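Local coordinates for protein D-alanyl transferase DltD (Enterococcus faecium TX0133A04, PDB 6PFX) that probably transfers D-alanine in lipoteichoic acid biosynthesis at the cell membrane, helping to decorate the Gram-positive cell wall polymer, at residues M86-D91 with E123-D128; D140-R145 with F275-D280; I229-T234 with T339-E344; T234-N237 with K242-F245. All blocks are in the same frame, centred on the assembly; numbering follows the deposited sequence.

Contact 1 of 4, residues M86-D91 with E123-D128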
loop_
_atom_site.group_PDB
_atom_site.type_symbol
_atom_site.label_atom_id
_atom_site.label_comp_id
_atom_site.label_asym_id
_atom_site.label_seq_id
_atom_site.Cartn_x
_atom_site.Cartn_y
_atom_site.Cartn_z
ATOM N N MET A 86 0.161 -7.008 -7.762
ATOM C CA MET A 86 -0.473 -6.439 -8.943
ATOM C C MET A 86 -0.107 -7.221 -10.194
ATOM O O MET A 86 -0.974 -7.547 -11.015
ATOM C CB MET A 86 -0.013 -4.996 -9.126
ATOM C CG MET A 86 -0.510 -4.046 -8.082
ATOM S SD MET A 86 0.161 -2.406 -8.428
ATOM C CE MET A 86 -0.449 -1.560 -6.986
ATOM N N ARG A 87 1.194 -7.492 -10.370
ATOM C CA ARG A 87 1.686 -8.176 -11.561
ATOM C C ARG A 87 1.113 -9.583 -11.661
ATOM O O ARG A 87 0.776 -10.048 -12.756
ATOM C CB ARG A 87 3.219 -8.216 -11.526
ATOM C CG ARG A 87 3.883 -8.865 -12.743
ATOM C CD ARG A 87 3.867 -7.908 -13.923
ATOM N NE ARG A 87 4.405 -8.491 -15.151
ATOM C CZ ARG A 87 5.532 -8.119 -15.762
ATOM N NH1 ARG A 87 6.298 -7.140 -15.278
ATOM N NH2 ARG A 87 5.886 -8.737 -16.886
ATOM N N SER A 88 1.017 -10.288 -10.535
ATOM C CA SER A 88 0.517 -11.657 -10.557
ATOM C C SER A 88 -0.987 -11.704 -10.790
ATOM O O SER A 88 -1.508 -12.740 -11.214
ATOM C CB SER A 88 0.870 -12.376 -9.252
ATOM O OG SER A 88 0.216 -11.798 -8.131
ATOM N N ALA A 89 -1.699 -10.612 -10.520
ATOM C CA ALA A 89 -3.106 -10.550 -10.887
ATOM C C ALA A 89 -3.284 -10.422 -12.392
ATOM O O ALA A 89 -4.351 -10.768 -12.913
ATOM C CB ALA A 89 -3.777 -9.385 -10.162
ATOM N N GLY A 90 -2.268 -9.936 -13.097
ATOM C CA GLY A 90 -2.348 -9.846 -14.544
ATOM C C GLY A 90 -3.572 -9.085 -15.004
ATOM O O GLY A 90 -3.888 -7.996 -14.502
ATOM N N ASP A 91 -4.284 -9.680 -15.967
ATOM C CA ASP A 91 -5.403 -9.005 -16.603
ATOM C C ASP A 91 -6.571 -8.766 -15.659
ATOM O O ASP A 91 -7.474 -7.999 -16.007
ATOM C CB ASP A 91 -5.922 -9.816 -17.796
ATOM C CG ASP A 91 -5.025 -9.715 -19.004
ATOM O OD1 ASP A 91 -4.108 -8.868 -18.992
ATOM O OD2 ASP A 91 -5.239 -10.482 -19.966
ATOM N N GLU A 123 7.144 -17.187 -4.137
ATOM C CA GLU A 123 7.674 -17.851 -5.320
ATOM C C GLU A 123 6.616 -17.923 -6.413
ATOM O O GLU A 123 6.928 -17.780 -7.602
ATOM C CB GLU A 123 8.149 -19.263 -4.978
ATOM C CG GLU A 123 9.488 -19.324 -4.267
ATOM C CD GLU A 123 9.874 -20.746 -3.895
ATOM O OE1 GLU A 123 9.018 -21.474 -3.348
ATOM O OE2 GLU A 123 11.028 -21.139 -4.162
ATOM N N LEU A 124 5.357 -18.165 -6.029
ATOM C CA LEU A 124 4.273 -18.268 -7.003
ATOM C C LEU A 124 4.170 -16.992 -7.828
ATOM O O LEU A 124 4.111 -17.034 -9.062
ATOM C CB LEU A 124 2.944 -18.555 -6.290
ATOM C CG LEU A 124 1.668 -18.517 -7.140
ATOM C CD1 LEU A 124 1.680 -19.503 -8.309
ATOM C CD2 LEU A 124 0.417 -18.754 -6.272
ATOM N N GLN A 125 4.158 -15.840 -7.156
ATOM C CA GLN A 125 3.996 -14.576 -7.861
ATOM C C GLN A 125 5.250 -14.203 -8.629
ATOM O O GLN A 125 5.155 -13.584 -9.697
ATOM C CB GLN A 125 3.628 -13.488 -6.855
ATOM C CG GLN A 125 2.250 -13.704 -6.259
ATOM C CD GLN A 125 1.892 -12.683 -5.212
ATOM O OE1 GLN A 125 2.745 -11.944 -4.720
ATOM N NE2 GLN A 125 0.615 -12.633 -4.867
ATOM N N THR A 126 6.426 -14.558 -8.104
ATOM C CA THR A 126 7.670 -14.329 -8.831
ATOM C C THR A 126 7.681 -15.129 -10.126
ATOM O O THR A 126 7.986 -14.591 -11.199
ATOM C CB THR A 126 8.864 -14.698 -7.946
ATOM O OG1 THR A 126 8.832 -13.936 -6.732
ATOM C CG2 THR A 126 10.171 -14.419 -8.669
ATOM N N TYR A 127 7.312 -16.411 -10.051
ATOM C CA TYR A 127 7.263 -17.235 -11.250
ATOM C C TYR A 127 6.164 -16.755 -12.191
ATOM O O TYR A 127 6.338 -16.766 -13.417
ATOM C CB TYR A 127 7.039 -18.699 -10.871
ATOM C CG TYR A 127 8.160 -19.379 -10.112
ATOM C CD1 TYR A 127 9.328 -18.708 -9.783
ATOM C CD2 TYR A 127 8.041 -20.713 -9.733
ATOM C CE1 TYR A 127 10.335 -19.336 -9.097
ATOM C CE2 TYR A 127 9.057 -21.352 -9.056
ATOM C CZ TYR A 127 10.193 -20.653 -8.733
ATOM O OH TYR A 127 11.205 -21.265 -8.043
ATOM N N ASP A 128 5.027 -16.323 -11.637
ATOM C CA ASP A 128 3.993 -15.717 -12.464
ATOM C C ASP A 128 4.593 -14.634 -13.357
ATOM O O ASP A 128 4.319 -14.568 -14.560
ATOM C CB ASP A 128 2.917 -15.062 -11.591
ATOM C CG ASP A 128 1.911 -16.048 -11.006
ATOM O OD1 ASP A 128 1.818 -17.203 -11.468
ATOM O OD2 ASP A 128 1.201 -15.637 -10.063
#
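The backbones come together at Ser88 and Gln125, whose CA atoms lie 5.3 Å apart, where the C-terminal end of helix 79-89 meets the early turns of helix 123-132. This is a close helix-helix approach at this point, within a protein of the SGNH-hydrolase clan, and a residue as small as serine suits it. Ser88 points at the other helix and fits between Gln125 and Asp128, one turn apart on the same face. OG lies between the backbone N and the carbonyl carbon (chi1 65°), which brings it alongside the Gln125 chain, 3.4 Å from CG of Gln125. The hydroxyl turns its polar contacts elsewhere, to Lys30 and to carbonyl oxygens of its own helix at Met84 and Met85. The Gln125 chain runs extended past the serine, so that its aliphatic part does the packing while NE2 reaches beyond to the carbonyl of Leu24. Asp128 spends one carboxylate oxygen, OD1, on the indole N-H of Trp184. None of the contacts between the two segments is a hydrogen bond; OD2 of Asp128 rests against CB of Ser88 at 3.4 Å.

Contact 2 of 4, residues D140-R145 with F275-D280; sequences DRYLAR and FQLVLD
Leu277 of helix 271-284 projects toward helix 138-147 and is received by two successive residues there, Tyr142 and Leu143. The nearest CA atoms across the two segments are those of Leu143 and Leu277, 7.8 Å apart. At the start of the first segment, Asp140 turns away from the partner helix, and its carboxylate is engaged by Arg87 and by the indole of Trp129. Tyr142 comes next and points toward the partner. With CG anti to its backbone N (chi1 176°), its ring extends forward and offers an edge to the leucine: Leu277 CD1 lies near the ring plane, 3.9 Å from Tyr142 CD2. A tyrosine suits this place because the ring's edge packs against the aliphatic branch while the hydroxyl reaches on to Asp274 for a hydrogen bond. Leu143 follows, set to the side, and crosses Leu277 at about a right angle; the two CD1 methyls, of Leu143 and of Leu277, meet at 4.0 Å. Further along, Arg145 folds back beside Tyr142 within its own helix. All three touching residues are buried. Tyr83 of helix 79-89 packs on both Leu143 and Leu277, whereas Phe275 and Leu279 pack helix 271-284 on helix 308-323; from helix 271-284 the chain continues into strand 288-293 of the central parallel sheet.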
loop_
_atom_site.group_PDB
_atom_site.type_symbol
_atom_site.label_atom_id
_atom_site.label_comp_id
_atom_site.label_asym_id
_atom_site.label_seq_id
_atom_site.Cartn_x
_atom_site.Cartn_y
_atom_site.Cartn_z
ATOM N N ASP A 140 11.497 -4.700 -15.531
ATOM C CA ASP A 140 11.909 -6.072 -15.274
ATOM C C ASP A 140 13.366 -6.129 -14.839
ATOM O O ASP A 140 13.731 -6.926 -13.965
ATOM C CB ASP A 140 11.727 -6.922 -16.539
ATOM C CG ASP A 140 10.281 -7.011 -16.998
ATOM O OD1 ASP A 140 9.384 -7.223 -16.154
ATOM O OD2 ASP A 140 10.034 -6.900 -18.225
ATOM N N ARG A 141 14.219 -5.304 -15.462
ATOM C CA ARG A 141 15.632 -5.295 -15.114
ATOM C C ARG A 141 15.823 -4.785 -13.697
ATOM O O ARG A 141 16.635 -5.329 -12.940
ATOM C CB ARG A 141 16.423 -4.445 -16.104
ATOM C CG ARG A 141 16.370 -4.951 -17.540
ATOM C CD ARG A 141 17.284 -4.124 -18.437
ATOM N NE ARG A 141 18.685 -4.460 -18.214
ATOM C CZ ARG A 141 19.708 -3.855 -18.808
ATOM N NH1 ARG A 141 19.491 -2.866 -19.663
ATOM N NH2 ARG A 141 20.947 -4.241 -18.539
ATOM N N TYR A 142 15.063 -3.753 -13.317
ATOM C CA TYR A 142 15.166 -3.215 -11.969
ATOM C C TYR A 142 14.719 -4.247 -10.943
ATOM O O TYR A 142 15.392 -4.471 -9.932
ATOM C CB TYR A 142 14.346 -1.925 -11.838
ATOM C CG TYR A 142 14.351 -1.412 -10.429
ATOM C CD1 TYR A 142 15.442 -0.716 -9.924
ATOM C CD2 TYR A 142 13.282 -1.659 -9.584
ATOM C CE1 TYR A 142 15.463 -0.275 -8.620
ATOM C CE2 TYR A 142 13.293 -1.220 -8.265
ATOM C CZ TYR A 142 14.389 -0.523 -7.798
ATOM O OH TYR A 142 14.445 -0.067 -6.503
ATOM N N LEU A 143 13.567 -4.878 -11.178
ATOM C CA LEU A 143 13.095 -5.881 -10.234
ATOM C C LEU A 143 14.095 -7.021 -10.092
ATOM O O LEU A 143 14.336 -7.502 -8.981
ATOM C CB LEU A 143 11.736 -6.410 -10.670
ATOM C CG LEU A 143 11.158 -7.526 -9.805
ATOM C CD1 LEU A 143 10.969 -7.047 -8.390
ATOM C CD2 LEU A 143 9.845 -7.972 -10.440
ATOM N N ALA A 144 14.682 -7.482 -11.202
ATOM C CA ALA A 144 15.660 -8.561 -11.105
ATOM C C ALA A 144 16.855 -8.123 -10.274
ATOM O O ALA A 144 17.332 -8.869 -9.412
ATOM C CB ALA A 144 16.115 -9.007 -12.494
ATOM N N ARG A 145 17.314 -6.888 -10.490
ATOM C CA ARG A 145 18.417 -6.344 -9.709
ATOM C C ARG A 145 18.074 -6.321 -8.230
ATOM O O ARG A 145 18.904 -6.668 -7.380
ATOM C CB ARG A 145 18.733 -4.925 -10.188
ATOM C CG ARG A 145 19.559 -4.866 -11.448
ATOM C CD ARG A 145 20.339 -3.561 -11.572
ATOM N NE ARG A 145 19.511 -2.354 -11.527
ATOM C CZ ARG A 145 18.778 -1.901 -12.543
ATOM N NH1 ARG A 145 18.743 -2.562 -13.693
ATOM N NH2 ARG A 145 18.074 -0.785 -12.409
ATOM N N PHE A 275 8.600 1.863 -5.733
ATOM C CA PHE A 275 7.313 2.494 -6.015
ATOM C C PHE A 275 7.127 2.702 -7.511
ATOM O O PHE A 275 6.014 2.549 -8.030
ATOM C CB PHE A 275 7.230 3.837 -5.250
ATOM C CG PHE A 275 5.889 4.513 -5.364
ATOM C CD1 PHE A 275 4.787 3.945 -4.791
ATOM C CD2 PHE A 275 5.738 5.725 -6.017
ATOM C CE1 PHE A 275 3.558 4.524 -4.898
ATOM C CE2 PHE A 275 4.486 6.318 -6.120
ATOM C CZ PHE A 275 3.399 5.711 -5.566
ATOM N N GLN A 276 8.214 2.989 -8.230
ATOM C CA GLN A 276 8.124 3.119 -9.677
ATOM C C GLN A 276 7.630 1.837 -10.340
ATOM O O GLN A 276 6.964 1.897 -11.379
ATOM C CB GLN A 276 9.465 3.548 -10.274
ATOM C CG GLN A 276 9.376 3.821 -11.765
ATOM C CD GLN A 276 8.427 4.953 -12.175
ATOM O OE1 GLN A 276 8.060 5.832 -11.387
ATOM N NE2 GLN A 276 8.042 4.926 -13.434
ATOM N N LEU A 277 7.960 0.672 -9.773
ATOM C CA LEU A 277 7.417 -0.575 -10.297
ATOM C C LEU A 277 5.897 -0.571 -10.226
ATOM O O LEU A 277 5.220 -0.943 -11.188
ATOM C CB LEU A 277 7.956 -1.758 -9.498
ATOM C CG LEU A 277 9.425 -2.113 -9.664
ATOM C CD1 LEU A 277 9.838 -3.187 -8.679
ATOM C CD2 LEU A 277 9.634 -2.645 -11.065
ATOM N N VAL A 278 5.346 -0.173 -9.076
ATOM C CA VAL A 278 3.899 -0.049 -8.927
ATOM C C VAL A 278 3.317 0.860 -9.999
ATOM O O VAL A 278 2.316 0.519 -10.630
ATOM C CB VAL A 278 3.571 0.471 -7.515
ATOM C CG1 VAL A 278 2.137 0.879 -7.405
ATOM C CG2 VAL A 278 3.963 -0.572 -6.451
ATOM N N LEU A 279 3.907 2.044 -10.196
ATOM C CA LEU A 279 3.410 2.981 -11.203
ATOM C C LEU A 279 3.485 2.395 -12.610
ATOM O O LEU A 279 2.571 2.587 -13.424
ATOM C CB LEU A 279 4.211 4.278 -11.115
ATOM C CG LEU A 279 4.142 5.015 -9.776
ATOM C CD1 LEU A 279 4.784 6.402 -9.911
ATOM C CD2 LEU A 279 2.696 5.125 -9.299
ATOM N N ASP A 280 4.573 1.693 -12.916
ATOM C CA ASP A 280 4.715 1.037 -14.211
ATOM C C ASP A 280 3.544 0.102 -14.467
ATOM O O ASP A 280 2.928 0.138 -15.539
ATOM C CB ASP A 280 6.057 0.301 -14.204
ATOM C CG ASP A 280 6.478 -0.219 -15.569
ATOM O OD1 ASP A 280 6.073 -1.348 -15.920
ATOM O OD2 ASP A 280 7.246 0.487 -16.265
#

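Contact 3 of 4, residues I229-T234 with T339-E344; sequences IGERET and TNYFME
Gly230 and Tyr341 stand CA to CA at 5.4 Å, where the last turn of helix 219-233 is met by a type II turn running from Thr339 to Phe342. Tyr341 occupies the third position of that turn with positive phi (70°), and its ring lies flat over the helix backbone. Glycine suits position 230 because, with no side chain, it lets the ring come down on the backbone. Its CA makes a CH-pi contact 4.1 Å from the centroid of the Tyr341 ring, and the peptide joining Gly230 to Glu231 continues under the same face. Asn340 CB touches the opposite face near its rim. In SGNH-type enzymes an Asp-x-x-His signature supplies catalytic residues, and the loop 339-344 leads directly into a sequence of that form. The phenol oxygen of Tyr341 reaches out over Glu231, 3.5 Å from its CB, while the glutamate's extended chain carries the carboxylate away. At the ring's edge, Thr234 OG1 approaches CE1 of Tyr341 to 3.5 Å. That hydroxyl is fixed by donating to Gly230 O at 2.8 Å from Thr234 OG1, and Glu233 N bonds to the same oxygen from the other face of its plane.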
loop_
_atom_site.group_PDB
_atom_site.type_symbol
_atom_site.label_atom_id
_atom_site.label_comp_id
_atom_site.label_asym_id
_atom_site.label_seq_id
_atom_site.Cartn_x
_atom_site.Cartn_y
_atom_site.Cartn_z
ATOM N N ILE A 229 -15.377 9.589 19.419
ATOM C CA ILE A 229 -14.688 8.323 19.617
ATOM C C ILE A 229 -13.201 8.563 19.838
ATOM O O ILE A 229 -12.596 7.984 20.748
ATOM C CB ILE A 229 -14.976 7.388 18.428
ATOM C CG1 ILE A 229 -16.470 7.046 18.389
ATOM C CG2 ILE A 229 -14.152 6.129 18.533
ATOM C CD1 ILE A 229 -16.906 6.280 17.140
ATOM N N GLY A 230 -12.588 9.428 19.027
ATOM C CA GLY A 230 -11.176 9.714 19.216
ATOM C C GLY A 230 -10.884 10.231 20.609
ATOM O O GLY A 230 -9.932 9.797 21.263
ATOM N N GLU A 231 -11.699 11.169 21.088
ATOM C CA GLU A 231 -11.457 11.721 22.418
ATOM C C GLU A 231 -11.528 10.631 23.479
ATOM O O GLU A 231 -10.679 10.562 24.374
ATOM C CB GLU A 231 -12.464 12.832 22.703
ATOM C CG GLU A 231 -12.174 13.667 23.930
ATOM C CD GLU A 231 -13.123 14.842 24.037
ATOM O OE1 GLU A 231 -14.305 14.696 23.640
ATOM O OE2 GLU A 231 -12.677 15.914 24.498
ATOM N N ARG A 232 -12.536 9.764 23.387
ATOM C CA ARG A 232 -12.737 8.724 24.393
ATOM C C ARG A 232 -11.635 7.676 24.353
ATOM O O ARG A 232 -11.344 7.057 25.384
ATOM C CB ARG A 232 -14.124 8.111 24.158
ATOM C CG ARG A 232 -14.558 6.982 25.067
ATOM C CD ARG A 232 -15.824 6.315 24.465
ATOM N NE ARG A 232 -16.728 7.306 23.869
ATOM C CZ ARG A 232 -17.524 7.088 22.820
ATOM N NH1 ARG A 232 -17.547 5.907 22.217
ATOM N NH2 ARG A 232 -18.292 8.069 22.362
ATOM N N GLU A 233 -11.003 7.469 23.199
ATOM C CA GLU A 233 -10.057 6.375 23.026
ATOM C C GLU A 233 -8.603 6.803 23.152
ATOM O O GLU A 233 -7.711 5.975 22.940
ATOM C CB GLU A 233 -10.317 5.668 21.693
ATOM C CG GLU A 233 -11.739 5.110 21.660
ATOM C CD GLU A 233 -11.943 3.957 20.702
ATOM O OE1 GLU A 233 -10.988 3.577 19.998
ATOM O OE2 GLU A 233 -13.081 3.430 20.658
ATOM N N THR A 234 -8.343 8.054 23.533
ATOM C CA THR A 234 -6.988 8.588 23.625
ATOM C C THR A 234 -6.775 9.316 24.941
ATOM O O THR A 234 -6.075 10.332 25.009
ATOM C CB THR A 234 -6.678 9.516 22.451
ATOM O OG1 THR A 234 -7.575 10.642 22.467
ATOM C CG2 THR A 234 -6.823 8.774 21.111
ATOM N N THR A 339 -4.428 17.913 13.054
ATOM C CA THR A 339 -5.851 17.632 13.206
ATOM C C THR A 339 -6.031 16.514 14.222
ATOM O O THR A 339 -5.592 15.381 14.005
ATOM C CB THR A 339 -6.440 17.278 11.847
ATOM O OG1 THR A 339 -6.234 18.377 10.949
ATOM C CG2 THR A 339 -7.914 16.974 11.987
ATOM N N ASN A 340 -6.630 16.834 15.361
ATOM C CA ASN A 340 -6.821 15.804 16.367
ATOM C C ASN A 340 -7.587 14.619 15.795
ATOM O O ASN A 340 -8.578 14.770 15.065
ATOM C CB ASN A 340 -7.552 16.367 17.584
ATOM C CG ASN A 340 -6.666 17.274 18.418
ATOM O OD1 ASN A 340 -5.445 17.212 18.328
ATOM N ND2 ASN A 340 -7.276 18.116 19.237
ATOM N N TYR A 341 -7.132 13.428 16.174
ATOM C CA TYR A 341 -7.794 12.168 15.869
ATOM C C TYR A 341 -7.722 11.813 14.396
ATOM O O TYR A 341 -8.448 10.918 13.951
ATOM C CB TYR A 341 -9.240 12.178 16.376
ATOM C CG TYR A 341 -9.348 12.789 17.743
ATOM C CD1 TYR A 341 -8.551 12.348 18.793
ATOM C CD2 TYR A 341 -10.212 13.841 17.972
ATOM C CE1 TYR A 341 -8.639 12.930 20.045
ATOM C CE2 TYR A 341 -10.310 14.426 19.212
ATOM C CZ TYR A 341 -9.528 13.968 20.248
ATOM O OH TYR A 341 -9.618 14.567 21.494
ATOM N N PHE A 342 -6.868 12.494 13.620
ATOM C CA PHE A 342 -6.673 12.117 12.223
ATOM C C PHE A 342 -6.022 10.745 12.132
ATOM O O PHE A 342 -6.440 9.905 11.325
ATOM C CB PHE A 342 -5.816 13.167 11.489
ATOM C CG PHE A 342 -6.049 13.221 10.003
ATOM C CD1 PHE A 342 -7.055 14.010 9.481
ATOM C CD2 PHE A 342 -5.265 12.498 9.131
ATOM C CE1 PHE A 342 -7.295 14.064 8.127
ATOM C CE2 PHE A 342 -5.503 12.548 7.773
ATOM C CZ PHE A 342 -6.512 13.338 7.273
ATOM N N MET A 343 -5.005 10.503 12.961
ATOM C CA MET A 343 -4.316 9.226 13.050
ATOM C C MET A 343 -4.730 8.526 14.335
ATOM O O MET A 343 -5.027 9.171 15.345
ATOM C CB MET A 343 -2.803 9.426 13.048
ATOM C CG MET A 343 -2.347 10.350 11.963
ATOM S SD MET A 343 -2.690 9.687 10.347
ATOM C CE MET A 343 -1.403 8.461 10.242
ATOM N N GLU A 344 -4.781 7.193 14.269
ATOM C CA GLU A 344 -5.067 6.370 15.436
ATOM C C GLU A 344 -3.858 6.293 16.356
ATOM O O GLU A 344 -4.015 6.190 17.575
ATOM C CB GLU A 344 -5.485 4.962 14.979
ATOM C CG GLU A 344 -5.934 4.065 16.119
ATOM C CD GLU A 344 -6.378 2.689 15.674
ATOM O OE1 GLU A 344 -5.679 1.693 15.981
ATOM O OE2 GLU A 344 -7.450 2.616 15.048
#

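Contact 4 of 4, residues T234-N237 with K242-F245; sequences TTNN and KNDF
Asn243, the first residue of helix 243-250, uses both ends of its amide on the loop 234-237. Its ND2 donates to Thr235 OG1 at 3.0 Å, a nearly straight bond (164°) close to the amide plane. Its OD1 takes the backbone N-H of Asn236, also at 3.0 Å between Asn236 N and Asn243 OD1, but from above the carbonyl plane. Asn236 answers with its own side chain: CG sits between its backbone N and carbonyl carbon (chi1 79°), which folds the amide over that of Asn243. The two amides stack with planes 24° apart and run in opposite directions, and Asn236 ND2 donates, from above the carbonyl plane, to the backbone O of Asn243 at 3.2 Å. Asn236 OD1 in turn accepts from Asn237 ND2 at 2.8 Å, and Asn237 ND2 also bonds to Leu241 O. Outward from these bonds, Thr234 CG2 packs on the backbone of Lys242, the N-cap residue, 3.8 Å from Lys242 N. The long chain of Lys242 turns away and forms a salt bridge with Asp244. Asparagine, donor and acceptor in one short flat group, suits such a place: this surface turn is held by directional bonds between amides, a hydroxyl and the backbone, with little apolar burial.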
loop_
_atom_site.group_PDB
_atom_site.type_symbol
_atom_site.label_atom_id
_atom_site.label_comp_id
_atom_site.label_asym_id
_atom_site.label_seq_id
_atom_site.Cartn_x
_atom_site.Cartn_y
_atom_site.Cartn_z
ATOM N N THR A 234 -8.343 8.054 23.533
ATOM C CA THR A 234 -6.988 8.588 23.625
ATOM C C THR A 234 -6.775 9.316 24.941
ATOM O O THR A 234 -6.075 10.332 25.009
ATOM C CB THR A 234 -6.678 9.516 22.451
ATOM O OG1 THR A 234 -7.575 10.642 22.467
ATOM C CG2 THR A 234 -6.823 8.774 21.111
ATOM N N THR A 235 -7.334 8.787 26.018
ATOM C CA THR A 235 -7.301 9.497 27.285
ATOM C C THR A 235 -6.078 9.204 28.149
ATOM O O THR A 235 -5.936 9.838 29.199
ATOM C CB THR A 235 -8.546 9.149 28.102
ATOM O OG1 THR A 235 -8.533 7.739 28.352
ATOM C CG2 THR A 235 -9.806 9.535 27.370
ATOM N N ASN A 236 -5.189 8.282 27.764
ATOM C CA ASN A 236 -4.150 7.831 28.694
ATOM C C ASN A 236 -2.746 8.354 28.378
ATOM O O ASN A 236 -1.754 7.855 28.932
ATOM C CB ASN A 236 -4.168 6.306 28.874
ATOM C CG ASN A 236 -3.506 5.558 27.738
ATOM O OD1 ASN A 236 -3.038 6.146 26.768
ATOM N ND2 ASN A 236 -3.430 4.240 27.883
ATOM N N ASN A 237 -2.639 9.407 27.578
ATOM C CA ASN A 237 -1.340 9.921 27.190
ATOM C C ASN A 237 -1.517 11.325 26.634
ATOM O O ASN A 237 -2.649 11.728 26.323
ATOM C CB ASN A 237 -0.683 9.013 26.136
ATOM C CG ASN A 237 -1.485 8.954 24.820
ATOM O OD1 ASN A 237 -1.237 9.740 23.906
ATOM N ND2 ASN A 237 -2.443 8.029 24.730
ATOM N N LYS A 242 -4.066 6.153 20.531
ATOM C CA LYS A 242 -5.042 5.222 21.079
ATOM C C LYS A 242 -4.467 4.567 22.329
ATOM O O LYS A 242 -3.313 4.125 22.330
ATOM C CB LYS A 242 -5.379 4.166 20.029
ATOM C CG LYS A 242 -6.494 3.248 20.439
ATOM C CD LYS A 242 -7.122 2.552 19.238
ATOM C CE LYS A 242 -8.261 1.660 19.673
ATOM N NZ LYS A 242 -7.801 0.537 20.525
ATOM N N ASN A 243 -5.287 4.486 23.384
ATOM C CA ASN A 243 -4.825 4.008 24.686
ATOM C C ASN A 243 -4.038 2.699 24.602
ATOM O O ASN A 243 -2.941 2.602 25.158
ATOM C CB ASN A 243 -6.003 3.890 25.658
ATOM C CG ASN A 243 -6.536 5.239 26.084
ATOM O OD1 ASN A 243 -6.022 6.275 25.672
ATOM N ND2 ASN A 243 -7.575 5.233 26.911
ATOM N N ASP A 244 -4.574 1.669 23.933
ATOM C CA ASP A 244 -3.876 0.381 23.974
ATOM C C ASP A 244 -2.546 0.442 23.227
ATOM O O ASP A 244 -1.581 -0.216 23.629
ATOM C CB ASP A 244 -4.774 -0.761 23.490
ATOM C CG ASP A 244 -5.162 -0.640 22.032
ATOM O OD1 ASP A 244 -5.108 0.476 21.487
ATOM O OD2 ASP A 244 -5.543 -1.669 21.429
ATOM N N PHE A 245 -2.465 1.253 22.171
ATOM C CA PHE A 245 -1.202 1.437 21.471
ATOM C C PHE A 245 -0.182 2.094 22.387
ATOM O O PHE A 245 0.977 1.671 22.455
ATOM C CB PHE A 245 -1.430 2.306 20.239
ATOM C CG PHE A 245 -0.200 2.511 19.399
ATOM C CD1 PHE A 245 0.721 3.494 19.712
ATOM C CD2 PHE A 245 0.035 1.717 18.292
ATOM C CE1 PHE A 245 1.839 3.685 18.924
ATOM C CE2 PHE A 245 1.152 1.910 17.507
ATOM C CZ PHE A 245 2.054 2.887 17.825
#

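In the fold
The four contacts form two pairs on opposite sides of the chain's centre. Contacts 1 and 2, centres 13 Å apart, follow each other in the chain; helices 123-132 and 138-147 are consecutive, and Met86 touches Val278. Contacts 3 and 4, centres 9 Å apart, share Thr234: contact 3 joins the end of helix 219-233 to loop 339-344, and contact 4 closes the turn leading to helix 243-250. The backbone of Lys242 probably bonds to Glu344, tying this turn to that loop. About 37 Å separates the centres of contacts 2 and 3, whose segments alternate along the chain, while contact 4 is nested within contact 2. The second pair lies near a probable Ser-His-Asp triad; the first is helix packing.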